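Local coordinates for protein serine protease inhibitor (Schistosoma haematobium, PDB 3STO) that probably inhibits serine-type endopeptidases, as other members of the serpin family do, at residues I52-G57 against E84-M89; R208-Y213 against V222-Q227; I121-T126 against T184-V189; N250-F255 against D387-M392. All coordinates share one frame; numbering follows the deposited sequence.

Interaction 1 (I52-G57 against E84-M89)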
# COMPACT_ATOMS: atom_id res chain seq x y z
N ILE A 52 -7.76 -13.31 -1.97
CA ILE A 52 -8.96 -13.60 -2.72
C ILE A 52 -8.89 -15.01 -3.39
O ILE A 52 -9.88 -15.75 -3.39
CB ILE A 52 -9.27 -12.48 -3.70
CG1 ILE A 52 -10.77 -12.40 -3.95
CG2 ILE A 52 -8.48 -12.62 -5.00
CD1 ILE A 52 -11.16 -11.10 -4.60
N LEU A 53 -7.72 -15.39 -3.90
CA LEU A 53 -7.53 -16.68 -4.57
C LEU A 53 -7.76 -17.86 -3.63
O LEU A 53 -8.35 -18.86 -4.01
CB LEU A 53 -6.14 -16.76 -5.20
CG LEU A 53 -5.91 -15.69 -6.28
CD1 LEU A 53 -4.52 -15.79 -6.85
CD2 LEU A 53 -6.94 -15.82 -7.38
N LEU A 54 -7.33 -17.74 -2.40
CA LEU A 54 -7.61 -18.74 -1.38
C LEU A 54 -9.03 -18.62 -0.79
O LEU A 54 -9.66 -19.62 -0.47
CB LEU A 54 -6.57 -18.63 -0.26
CG LEU A 54 -6.78 -19.53 0.94
CD1 LEU A 54 -6.82 -21.00 0.48
CD2 LEU A 54 -5.70 -19.30 1.94
N GLY A 55 -9.51 -17.39 -0.59
CA GLY A 55 -10.80 -17.18 0.04
C GLY A 55 -11.91 -17.61 -0.89
O GLY A 55 -12.97 -18.02 -0.45
N SER A 56 -11.67 -17.55 -2.20
CA SER A 56 -12.70 -17.84 -3.17
C SER A 56 -12.81 -19.31 -3.55
O SER A 56 -13.63 -19.67 -4.40
CB SER A 56 -12.45 -17.04 -4.45
OG SER A 56 -11.36 -17.58 -5.19
N GLY A 57 -11.95 -20.14 -2.96
CA GLY A 57 -11.81 -21.52 -3.42
C GLY A 57 -10.94 -21.75 -4.67
O GLY A 57 -10.71 -22.88 -5.08
N GLU A 84 -11.38 -25.20 6.00
CA GLU A 84 -11.24 -24.32 7.13
C GLU A 84 -10.41 -23.07 6.72
O GLU A 84 -10.76 -21.91 7.05
CB GLU A 84 -10.59 -25.09 8.30
N ALA A 85 -9.33 -23.32 5.97
CA ALA A 85 -8.42 -22.29 5.51
C ALA A 85 -9.15 -21.28 4.64
O ALA A 85 -8.94 -20.08 4.77
CB ALA A 85 -7.25 -22.90 4.74
N GLN A 86 -9.99 -21.77 3.74
CA GLN A 86 -10.68 -20.88 2.84
C GLN A 86 -11.60 -19.99 3.63
O GLN A 86 -11.70 -18.79 3.37
CB GLN A 86 -11.44 -21.67 1.79
CG GLN A 86 -10.51 -22.48 0.94
CD GLN A 86 -11.24 -23.35 -0.05
OE1 GLN A 86 -12.40 -23.08 -0.40
NE2 GLN A 86 -10.57 -24.41 -0.52
N GLN A 87 -12.28 -20.59 4.59
CA GLN A 87 -13.19 -19.85 5.43
C GLN A 87 -12.46 -18.77 6.24
O GLN A 87 -12.89 -17.62 6.27
CB GLN A 87 -13.95 -20.79 6.38
CG GLN A 87 -15.23 -20.17 6.93
CD GLN A 87 -16.04 -19.50 5.82
OE1 GLN A 87 -16.56 -20.17 4.91
NE2 GLN A 87 -16.12 -18.15 5.87
N GLU A 88 -11.39 -19.17 6.91
CA GLU A 88 -10.62 -18.27 7.74
C GLU A 88 -10.04 -17.10 6.92
O GLU A 88 -10.01 -15.96 7.40
CB GLU A 88 -9.51 -19.01 8.47
CG GLU A 88 -8.59 -18.09 9.29
CD GLU A 88 -7.43 -18.84 9.92
OE1 GLU A 88 -7.39 -20.09 9.83
OE2 GLU A 88 -6.54 -18.16 10.49
N MSE A 89 -9.63 -17.39 5.69
CA MSE A 89 -9.02 -16.40 4.80
C MSE A 89 -10.08 -15.44 4.30
O MSE A 89 -9.89 -14.24 4.31
CB MSE A 89 -8.30 -17.07 3.62
CG MSE A 89 -7.66 -16.13 2.61
SE MSE A 89 -6.13 -15.08 3.34
CE MSE A 89 -4.64 -16.24 2.93
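Leu-54 and selenomethionine Met-89 carry the apolar part of this contact. Their side chains cross at about a right angle. CD2 of Leu-54 meets CE of Met-89 at 3.4 Å and also touches its CB and CG. Met-89 has CG anti to its backbone N (chi1 178°). The chain then bends at both later torsions, which carries the methyl round to Leu-54. Ile-67 of helix 61-70 touches both side chains.

Gln-86 makes the second group of contacts, through its CG and its amide oxygen. Its CG lies 3.3 Å from the carbonyl O of Leu-54, and the same CG packs on Leu-54 CD1 at 4.0 Å. Its extended chain carries OE1 on to Gly-57, where OE1 lies 3.4 Å from CA.

The third group is backbone packing at glycine. CA of Gly-55 sits 3.8 Å from the carbonyl O of Gln-86. Gly-57, just past the end of helix 43-55, has a positive phi of 79°.

The contact joins helix 43-55 to helix 82-101 in the helical part of the serpin fold. Its chemistry is van der Waals packing and carbon atoms lying close to oxygens, which implies a junction held by fit rather than by directional bonds.

Interaction 2 (R208-Y213 against V222-Q227)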
# COMPACT_ATOMS: atom_id res chain seq x y z
N ARG A 208 6.00 28.00 -1.02
CA ARG A 208 7.06 28.72 -1.72
C ARG A 208 8.21 27.78 -2.16
O ARG A 208 8.35 26.66 -1.66
CB ARG A 208 7.55 29.91 -0.85
CG ARG A 208 8.60 29.56 0.21
CD ARG A 208 8.18 28.55 1.30
NE ARG A 208 9.29 28.40 2.26
CZ ARG A 208 9.45 29.15 3.35
NH1 ARG A 208 8.54 30.07 3.65
NH2 ARG A 208 10.53 28.99 4.14
N LYS A 209 9.01 28.23 -3.13
CA LYS A 209 10.13 27.44 -3.63
C LYS A 209 11.23 27.34 -2.58
O LYS A 209 11.60 28.32 -1.96
CB LYS A 209 10.72 28.06 -4.91
CG LYS A 209 9.71 28.39 -5.98
CD LYS A 209 9.40 27.23 -6.85
CE LYS A 209 8.21 27.60 -7.70
NZ LYS A 209 7.49 26.42 -8.27
N GLU A 210 11.76 26.15 -2.39
CA GLU A 210 12.79 25.97 -1.38
C GLU A 210 13.71 24.82 -1.80
O GLU A 210 13.29 23.93 -2.52
CB GLU A 210 12.13 25.72 -0.02
CG GLU A 210 13.08 25.47 1.16
CD GLU A 210 12.43 25.81 2.51
OE1 GLU A 210 11.54 26.70 2.52
OE2 GLU A 210 12.82 25.22 3.55
N ASP A 211 14.96 24.85 -1.36
CA ASP A 211 15.89 23.77 -1.68
C ASP A 211 15.59 22.47 -0.96
O ASP A 211 15.27 22.47 0.23
CB ASP A 211 17.33 24.20 -1.40
CG ASP A 211 18.01 24.74 -2.64
OD1 ASP A 211 17.28 25.13 -3.61
OD2 ASP A 211 19.26 24.78 -2.66
N PHE A 212 15.74 21.36 -1.68
CA PHE A 212 15.61 20.04 -1.06
C PHE A 212 16.92 19.28 -1.28
O PHE A 212 17.39 19.14 -2.42
CB PHE A 212 14.40 19.28 -1.64
CG PHE A 212 14.12 17.96 -0.95
CD1 PHE A 212 14.80 16.80 -1.32
CD2 PHE A 212 13.14 17.87 0.05
CE1 PHE A 212 14.54 15.61 -0.70
CE2 PHE A 212 12.88 16.70 0.66
CZ PHE A 212 13.57 15.55 0.29
N TYR A 213 17.52 18.83 -0.18
CA TYR A 213 18.78 18.12 -0.28
C TYR A 213 18.53 16.65 -0.53
O TYR A 213 17.98 15.96 0.32
CB TYR A 213 19.58 18.29 1.02
CG TYR A 213 20.95 17.61 1.05
CD1 TYR A 213 22.10 18.31 0.68
CD2 TYR A 213 21.09 16.30 1.52
CE1 TYR A 213 23.36 17.70 0.75
CE2 TYR A 213 22.34 15.69 1.60
CZ TYR A 213 23.47 16.41 1.21
OH TYR A 213 24.72 15.83 1.28
N VAL A 222 11.84 22.55 -4.70
CA VAL A 222 10.53 21.95 -4.53
C VAL A 222 9.53 23.04 -4.18
O VAL A 222 9.91 24.13 -3.75
CB VAL A 222 10.53 20.86 -3.41
CG1 VAL A 222 11.39 19.68 -3.79
CG2 VAL A 222 10.99 21.45 -2.07
N ASP A 223 8.25 22.75 -4.36
CA ASP A 223 7.23 23.61 -3.81
C ASP A 223 7.02 23.22 -2.35
O ASP A 223 6.54 22.13 -2.07
CB ASP A 223 5.95 23.52 -4.60
CG ASP A 223 6.10 24.08 -6.02
OD1 ASP A 223 6.55 25.24 -6.17
OD2 ASP A 223 5.76 23.35 -6.97
N MSE A 224 7.43 24.10 -1.44
CA MSE A 224 7.46 23.80 -0.01
C MSE A 224 6.22 24.38 0.71
O MSE A 224 6.00 25.59 0.73
CB MSE A 224 8.77 24.32 0.61
CG MSE A 224 9.06 23.88 2.06
SE MSE A 224 9.59 21.94 2.21
CE MSE A 224 11.53 22.14 1.78
N MSE A 225 5.40 23.51 1.27
CA MSE A 225 4.24 23.92 2.05
C MSE A 225 4.70 24.17 3.45
O MSE A 225 5.66 23.54 3.93
CB MSE A 225 3.14 22.85 2.03
CG MSE A 225 2.89 22.31 0.63
SE MSE A 225 1.40 21.03 0.57
CE MSE A 225 2.06 19.61 1.78
N THR A 226 4.04 25.11 4.10
CA THR A 226 4.49 25.55 5.41
C THR A 226 3.27 25.78 6.28
O THR A 226 2.23 26.20 5.79
CB THR A 226 5.36 26.87 5.34
OG1 THR A 226 4.56 27.89 4.79
CG2 THR A 226 6.56 26.72 4.41
N GLN A 227 3.40 25.50 7.56
CA GLN A 227 2.34 25.76 8.51
C GLN A 227 2.85 25.68 9.95
O GLN A 227 3.82 24.96 10.28
CB GLN A 227 1.14 24.85 8.21
CG GLN A 227 0.45 24.19 9.39
CD GLN A 227 -0.51 23.06 8.94
OE1 GLN A 227 -0.22 21.89 9.16
NE2 GLN A 227 -1.63 23.43 8.31
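Arg-208 places CG between its backbone N and carbonyl carbon (chi1 84°) and bends again at chi2, which turns the guanidinium over CG2 of Thr-226. Thr-226 CG2 lies 3.9 Å from Arg-208 NE, above one guanidinium face and toward its rim. Lys-209 bends at chi2 (-85°), and its chain runs alongside Asp-223. NZ then meets OD1 of Asp-223 at 2.6 Å on the syn lone pair, forming a salt bridge.

The two strands form an antiparallel beta hairpin, equivalent to the outer hairpin of sheet C in serpins. Met-224 N bonds Arg-208 O at 2.7 Å, and Val-222 N bonds Glu-210 O at 3.0 Å. Lys-209 and Asp-223 are the non-hydrogen-bonded pair between these two rungs.

On the other face, Arg-208 grips Glu-210 side-on. Arg-208 NE (2.8 Å) and NH2 both donate to OE1 of Glu-210, which lies in the guanidinium plane. OE2 of Glu-210 has a salt bridge to Arg-294, so one carboxylate binds two arginines. Selenomethionine Met-224 crosses Glu-210 obliquely, its CE 3.7 Å from CG of Glu-210. Farther along, CB of Phe-212 packs on CG1 of Val-222 at 3.7 Å. The hydroxyl of Thr-226 turns to the backbone O of Tyr-206.

Interaction 3 (I121-T126 against T184-V189)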
# COMPACT_ATOMS: atom_id res chain seq x y z
N ILE A 121 -8.59 -9.45 -11.58
CA ILE A 121 -8.09 -10.75 -11.98
C ILE A 121 -8.26 -10.82 -13.49
O ILE A 121 -9.38 -10.80 -13.98
CB ILE A 121 -8.90 -11.87 -11.26
CG1 ILE A 121 -8.69 -11.82 -9.74
CG2 ILE A 121 -8.56 -13.24 -11.81
CD1 ILE A 121 -9.62 -12.78 -8.92
N PHE A 122 -7.16 -10.84 -14.23
CA PHE A 122 -7.24 -10.87 -15.69
C PHE A 122 -6.84 -12.24 -16.25
O PHE A 122 -5.66 -12.62 -16.22
CB PHE A 122 -6.43 -9.73 -16.34
CG PHE A 122 -6.86 -8.35 -15.92
CD1 PHE A 122 -7.90 -7.71 -16.59
CD2 PHE A 122 -6.24 -7.70 -14.86
CE1 PHE A 122 -8.31 -6.44 -16.20
CE2 PHE A 122 -6.65 -6.44 -14.46
CZ PHE A 122 -7.69 -5.81 -15.13
N VAL A 123 -7.82 -12.97 -16.76
CA VAL A 123 -7.60 -14.32 -17.30
C VAL A 123 -7.87 -14.41 -18.80
O VAL A 123 -8.87 -13.89 -19.32
CB VAL A 123 -8.50 -15.35 -16.62
CG1 VAL A 123 -8.11 -16.74 -17.06
CG2 VAL A 123 -8.41 -15.23 -15.12
N GLU A 124 -6.96 -15.07 -19.50
CA GLU A 124 -7.14 -15.47 -20.89
C GLU A 124 -8.54 -16.07 -21.14
O GLU A 124 -9.02 -16.93 -20.37
CB GLU A 124 -6.04 -16.47 -21.27
CG GLU A 124 -6.26 -17.19 -22.58
CD GLU A 124 -6.38 -16.22 -23.72
OE1 GLU A 124 -5.43 -15.43 -23.89
OE2 GLU A 124 -7.43 -16.23 -24.42
N LYS A 125 -9.19 -15.59 -22.21
CA LYS A 125 -10.58 -15.96 -22.53
C LYS A 125 -10.76 -17.46 -22.87
O LYS A 125 -11.84 -18.05 -22.63
CB LYS A 125 -11.13 -15.08 -23.68
CG LYS A 125 -10.28 -15.08 -24.96
N THR A 126 -9.70 -18.05 -23.42
CA THR A 126 -9.65 -19.49 -23.71
C THR A 126 -9.99 -20.38 -22.51
O THR A 126 -10.61 -21.43 -22.68
CB THR A 126 -8.27 -19.90 -24.22
OG1 THR A 126 -8.18 -19.63 -25.63
CG2 THR A 126 -8.03 -21.39 -23.96
N THR A 184 0.58 -15.42 -22.20
CA THR A 184 0.20 -15.04 -20.85
C THR A 184 -1.15 -15.66 -20.48
O THR A 184 -2.14 -15.48 -21.18
CB THR A 184 0.17 -13.48 -20.68
OG1 THR A 184 1.52 -13.01 -20.51
CG2 THR A 184 -0.66 -13.07 -19.46
N ALA A 185 -1.18 -16.40 -19.37
CA ALA A 185 -2.41 -17.00 -18.87
C ALA A 185 -3.21 -16.07 -17.97
O ALA A 185 -4.42 -15.91 -18.14
CB ALA A 185 -2.08 -18.31 -18.13
N MSE A 186 -2.54 -15.46 -17.00
CA MSE A 186 -3.24 -14.72 -15.96
C MSE A 186 -2.40 -13.63 -15.34
O MSE A 186 -1.22 -13.82 -15.02
CB MSE A 186 -3.73 -15.67 -14.87
CG MSE A 186 -4.43 -14.94 -13.71
SE MSE A 186 -5.32 -16.18 -12.45
CE MSE A 186 -4.02 -17.64 -12.47
N ILE A 187 -3.03 -12.47 -15.17
CA ILE A 187 -2.40 -11.34 -14.51
C ILE A 187 -3.28 -10.78 -13.40
O ILE A 187 -4.48 -10.55 -13.57
CB ILE A 187 -2.12 -10.24 -15.50
CG1 ILE A 187 -0.98 -10.66 -16.45
CG2 ILE A 187 -1.80 -8.93 -14.74
CD1 ILE A 187 -0.62 -9.59 -17.46
N LEU A 188 -2.67 -10.61 -12.23
CA LEU A 188 -3.33 -9.95 -11.10
C LEU A 188 -2.80 -8.53 -10.94
O LEU A 188 -1.57 -8.30 -11.03
CB LEU A 188 -3.06 -10.72 -9.81
CG LEU A 188 -3.48 -12.18 -9.69
CD1 LEU A 188 -2.99 -12.73 -8.36
CD2 LEU A 188 -4.97 -12.29 -9.81
N VAL A 189 -3.72 -7.60 -10.72
CA VAL A 189 -3.45 -6.17 -10.60
C VAL A 189 -4.12 -5.62 -9.33
O VAL A 189 -5.33 -5.68 -9.17
CB VAL A 189 -3.94 -5.36 -11.84
CG1 VAL A 189 -3.48 -3.91 -11.74
CG2 VAL A 189 -3.39 -5.93 -13.12
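Phe-122 and Ile-187 form the central pair of two antiparallel strands, equivalent to strands 2 and 3 of serpin sheet A. Phe-122 N and Ile-187 O are 2.8 Å apart, and the return bond from Ile-187 N to Phe-122 O has the same length. One step on, Glu-124 N reaches Ala-185 O at 3.0 Å, almost straight at 177°. CA of Met-186 adds a C-H contact to Phe-122 O at 3.2 Å.

On the face that bears Phe-122, the ring and Val-189 cross obliquely. The CB of Val-189 lies in the ring plane at its edge, and CG2 comes 3.6 Å from CE2 of Phe-122. The first torsion of Phe-122 sets CG anti to its carbonyl carbon (chi1 -60°), with the ring reaching along the sheet to Val-189. On the other face Ile-121 lies beside Leu-188, with CG1 of Ile-121 3.8 Å from CD2 of Leu-188. Val-123 lies beside selenomethionine Met-186 in the same way.

Helices cover both faces. Trp-163 of helix 153-167 meets the Phe-122 ring edge-to-face, while helix 43-55 packs on Ile-121 and Leu-188. Asn-338 OD1 takes bonds from the backbone N of Ala-185 and of Met-186. Strand 186-197 also pairs directly with strand 339-348 and, antiparallel, with the short strand 352-353, consistent with a serpin whose reactive loop is not fully inserted between the two longer strands. At the end of the first strand, Glu-124 OE1 accepts from Phe-150 N, and its OE2 uses the anti lone pair to accept from Thr-126 N at 3.1 Å.

Interaction 4 (N250-F255 against D387-M392)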
# COMPACT_ATOMS: atom_id res chain seq x y z
N ASN A 250 -10.93 12.56 8.19
CA ASN A 250 -11.34 11.40 8.93
C ASN A 250 -10.15 11.01 9.81
O ASN A 250 -9.12 10.50 9.32
CB ASN A 250 -11.79 10.27 7.97
CG ASN A 250 -12.33 9.07 8.71
OD1 ASN A 250 -11.92 8.80 9.84
ND2 ASN A 250 -13.27 8.34 8.10
N THR A 251 -10.26 11.26 11.10
CA THR A 251 -9.07 11.23 11.93
C THR A 251 -8.62 9.85 12.38
O THR A 251 -7.68 9.72 13.18
CB THR A 251 -9.18 12.18 13.12
OG1 THR A 251 -10.15 11.68 14.05
CG2 THR A 251 -9.54 13.60 12.63
N ARG A 252 -9.28 8.82 11.87
CA ARG A 252 -8.77 7.46 12.03
C ARG A 252 -7.41 7.32 11.26
O ARG A 252 -6.53 6.54 11.63
CB ARG A 252 -9.81 6.47 11.50
CG ARG A 252 -9.20 5.17 11.01
CD ARG A 252 -10.24 4.12 10.73
NE ARG A 252 -9.61 2.83 10.47
CZ ARG A 252 -10.28 1.74 10.10
NH1 ARG A 252 -11.60 1.80 9.95
NH2 ARG A 252 -9.64 0.60 9.89
N PHE A 253 -7.26 8.07 10.19
CA PHE A 253 -6.07 8.05 9.39
C PHE A 253 -5.21 9.30 9.65
O PHE A 253 -5.74 10.41 9.80
CB PHE A 253 -6.45 7.95 7.91
CG PHE A 253 -7.29 6.74 7.61
CD1 PHE A 253 -6.72 5.46 7.68
CD2 PHE A 253 -8.64 6.86 7.30
CE1 PHE A 253 -7.50 4.32 7.43
CE2 PHE A 253 -9.40 5.75 7.05
CZ PHE A 253 -8.83 4.47 7.13
N THR A 254 -3.90 9.10 9.71
CA THR A 254 -2.95 10.19 9.90
C THR A 254 -1.72 10.01 9.01
O THR A 254 -1.38 8.89 8.64
CB THR A 254 -2.56 10.33 11.38
OG1 THR A 254 -1.75 11.48 11.53
CG2 THR A 254 -1.80 9.12 11.89
N PHE A 255 -1.11 11.13 8.62
CA PHE A 255 0.09 11.09 7.81
C PHE A 255 1.28 11.22 8.72
O PHE A 255 1.43 12.24 9.36
CB PHE A 255 0.08 12.23 6.82
CG PHE A 255 1.19 12.18 5.83
CD1 PHE A 255 1.28 11.15 4.89
CD2 PHE A 255 2.10 13.23 5.76
CE1 PHE A 255 2.31 11.13 3.91
CE2 PHE A 255 3.14 13.22 4.81
CZ PHE A 255 3.23 12.16 3.88
N ASP A 387 -3.02 3.85 10.13
CA ASP A 387 -4.40 3.54 10.53
C ASP A 387 -4.51 3.37 12.05
O ASP A 387 -3.91 2.47 12.63
CB ASP A 387 -4.87 2.29 9.82
CG ASP A 387 -6.35 1.99 10.06
OD1 ASP A 387 -6.88 2.24 11.17
OD2 ASP A 387 -6.98 1.48 9.12
N GLN A 388 -5.29 4.25 12.70
CA GLN A 388 -5.24 4.34 14.17
C GLN A 388 -6.07 3.28 14.83
O GLN A 388 -5.92 3.00 16.01
CB GLN A 388 -5.64 5.73 14.68
CG GLN A 388 -4.81 6.83 14.07
CD GLN A 388 -4.26 7.78 15.09
OE1 GLN A 388 -3.54 7.40 16.04
NE2 GLN A 388 -4.59 9.05 14.93
N GLN A 389 -6.93 2.66 14.04
CA GLN A 389 -7.72 1.56 14.54
C GLN A 389 -6.96 0.23 14.38
O GLN A 389 -6.76 -0.50 15.35
CB GLN A 389 -9.07 1.56 13.85
CG GLN A 389 -10.02 0.54 14.38
CD GLN A 389 -11.31 0.63 13.66
OE1 GLN A 389 -11.89 1.74 13.55
NE2 GLN A 389 -11.76 -0.50 13.10
N LEU A 390 -6.50 -0.04 13.17
CA LEU A 390 -5.68 -1.22 12.93
C LEU A 390 -4.29 -1.11 13.56
O LEU A 390 -3.57 -2.08 13.62
CB LEU A 390 -5.55 -1.47 11.45
CG LEU A 390 -6.86 -1.62 10.67
CD1 LEU A 390 -6.55 -1.89 9.21
CD2 LEU A 390 -7.73 -2.72 11.25
N THR A 391 -3.94 0.09 14.05
CA THR A 391 -2.58 0.41 14.50
C THR A 391 -1.46 -0.10 13.58
O THR A 391 -0.50 -0.74 14.02
CB THR A 391 -2.31 -0.00 15.97
OG1 THR A 391 -2.53 -1.41 16.11
CG2 THR A 391 -3.24 0.74 16.90
N MSE A 392 -1.59 0.20 12.30
CA MSE A 392 -0.56 -0.20 11.36
C MSE A 392 -0.59 0.74 10.17
O MSE A 392 -1.56 1.44 9.94
CB MSE A 392 -0.79 -1.63 10.90
CG MSE A 392 -1.94 -1.74 9.91
SE MSE A 392 -2.49 -3.61 9.51
CE MSE A 392 -0.72 -4.34 9.04
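Arg-252 approaches Asp-387 side-on, with the guanidinium and carboxylate planes turned 59° apart. The contact lies at the start of strand 253-260, beside the turn that joins strands 381-387 and 392-399. These strands belong to sheet B of the serpin fold. NE of Arg-252 donates to OD1 of Asp-387 at 2.9 Å, on the syn side but out of the carboxylate plane. NH2 of Arg-252 donates to OD2 of Asp-387 at 2.9 Å, on the syn lone pair. The arginine chain is extended from CG to NE, which lets it span from the 250-253 type I turn to the acid.

The amide of Gln-389 stacks on the guanidinium at 23°, and its OE1 lies 3.6 Å from NH1 of Arg-252, over one face and toward the rim. CG of Leu-390 meets the guanidinium edge near its plane. The ring of Phe-253 stands 72° from the carboxylate and beside it, with CE1 3.3 Å from OD2 of Asp-387. CG of Arg-252 lies over the centre of that ring.

Asp-387 also shapes its own turn. Its OD1 takes Gln-389 N in an Asx turn and Leu-390 N as well, making three donors with Arg-252 NE. These would probably stabilise the carboxylate as an anion. Thr-391 and Met-392 face Asp-387 in a G1 beta bulge. Arg-252 NH1 has a second acid, Glu-103, and NH2 also bonds Ser-99. Across the two backbones, Gln-388 N donates to Arg-252 O at 2.8 Å, nearly in line with that carbonyl.

Overall arrangement
Interactions 1 and 3 touch. Helix 43-55, part of interaction 1, packs on interaction 3: Leu-53 CD1 meets Leu-188 CD1 at 3.7 Å, and Ile-52 CG2 meets Ile-121 CD1 at 4.1 Å. Interaction 4 does not touch interaction 1, with nearest atoms about 13 Å apart, but both use helix 82-101, where Arg-252 bonds Ser-99. Interaction 2 is the outlying contact. Its centre is about 47 Å from that of interaction 1 and about 44 Å from that of interaction 3, on the opposite side of the chain's centre from each. Its nearest atoms come within about 7 Å of interaction 4. Together the contacts sample the helical part and the three sheets of the serpin fold.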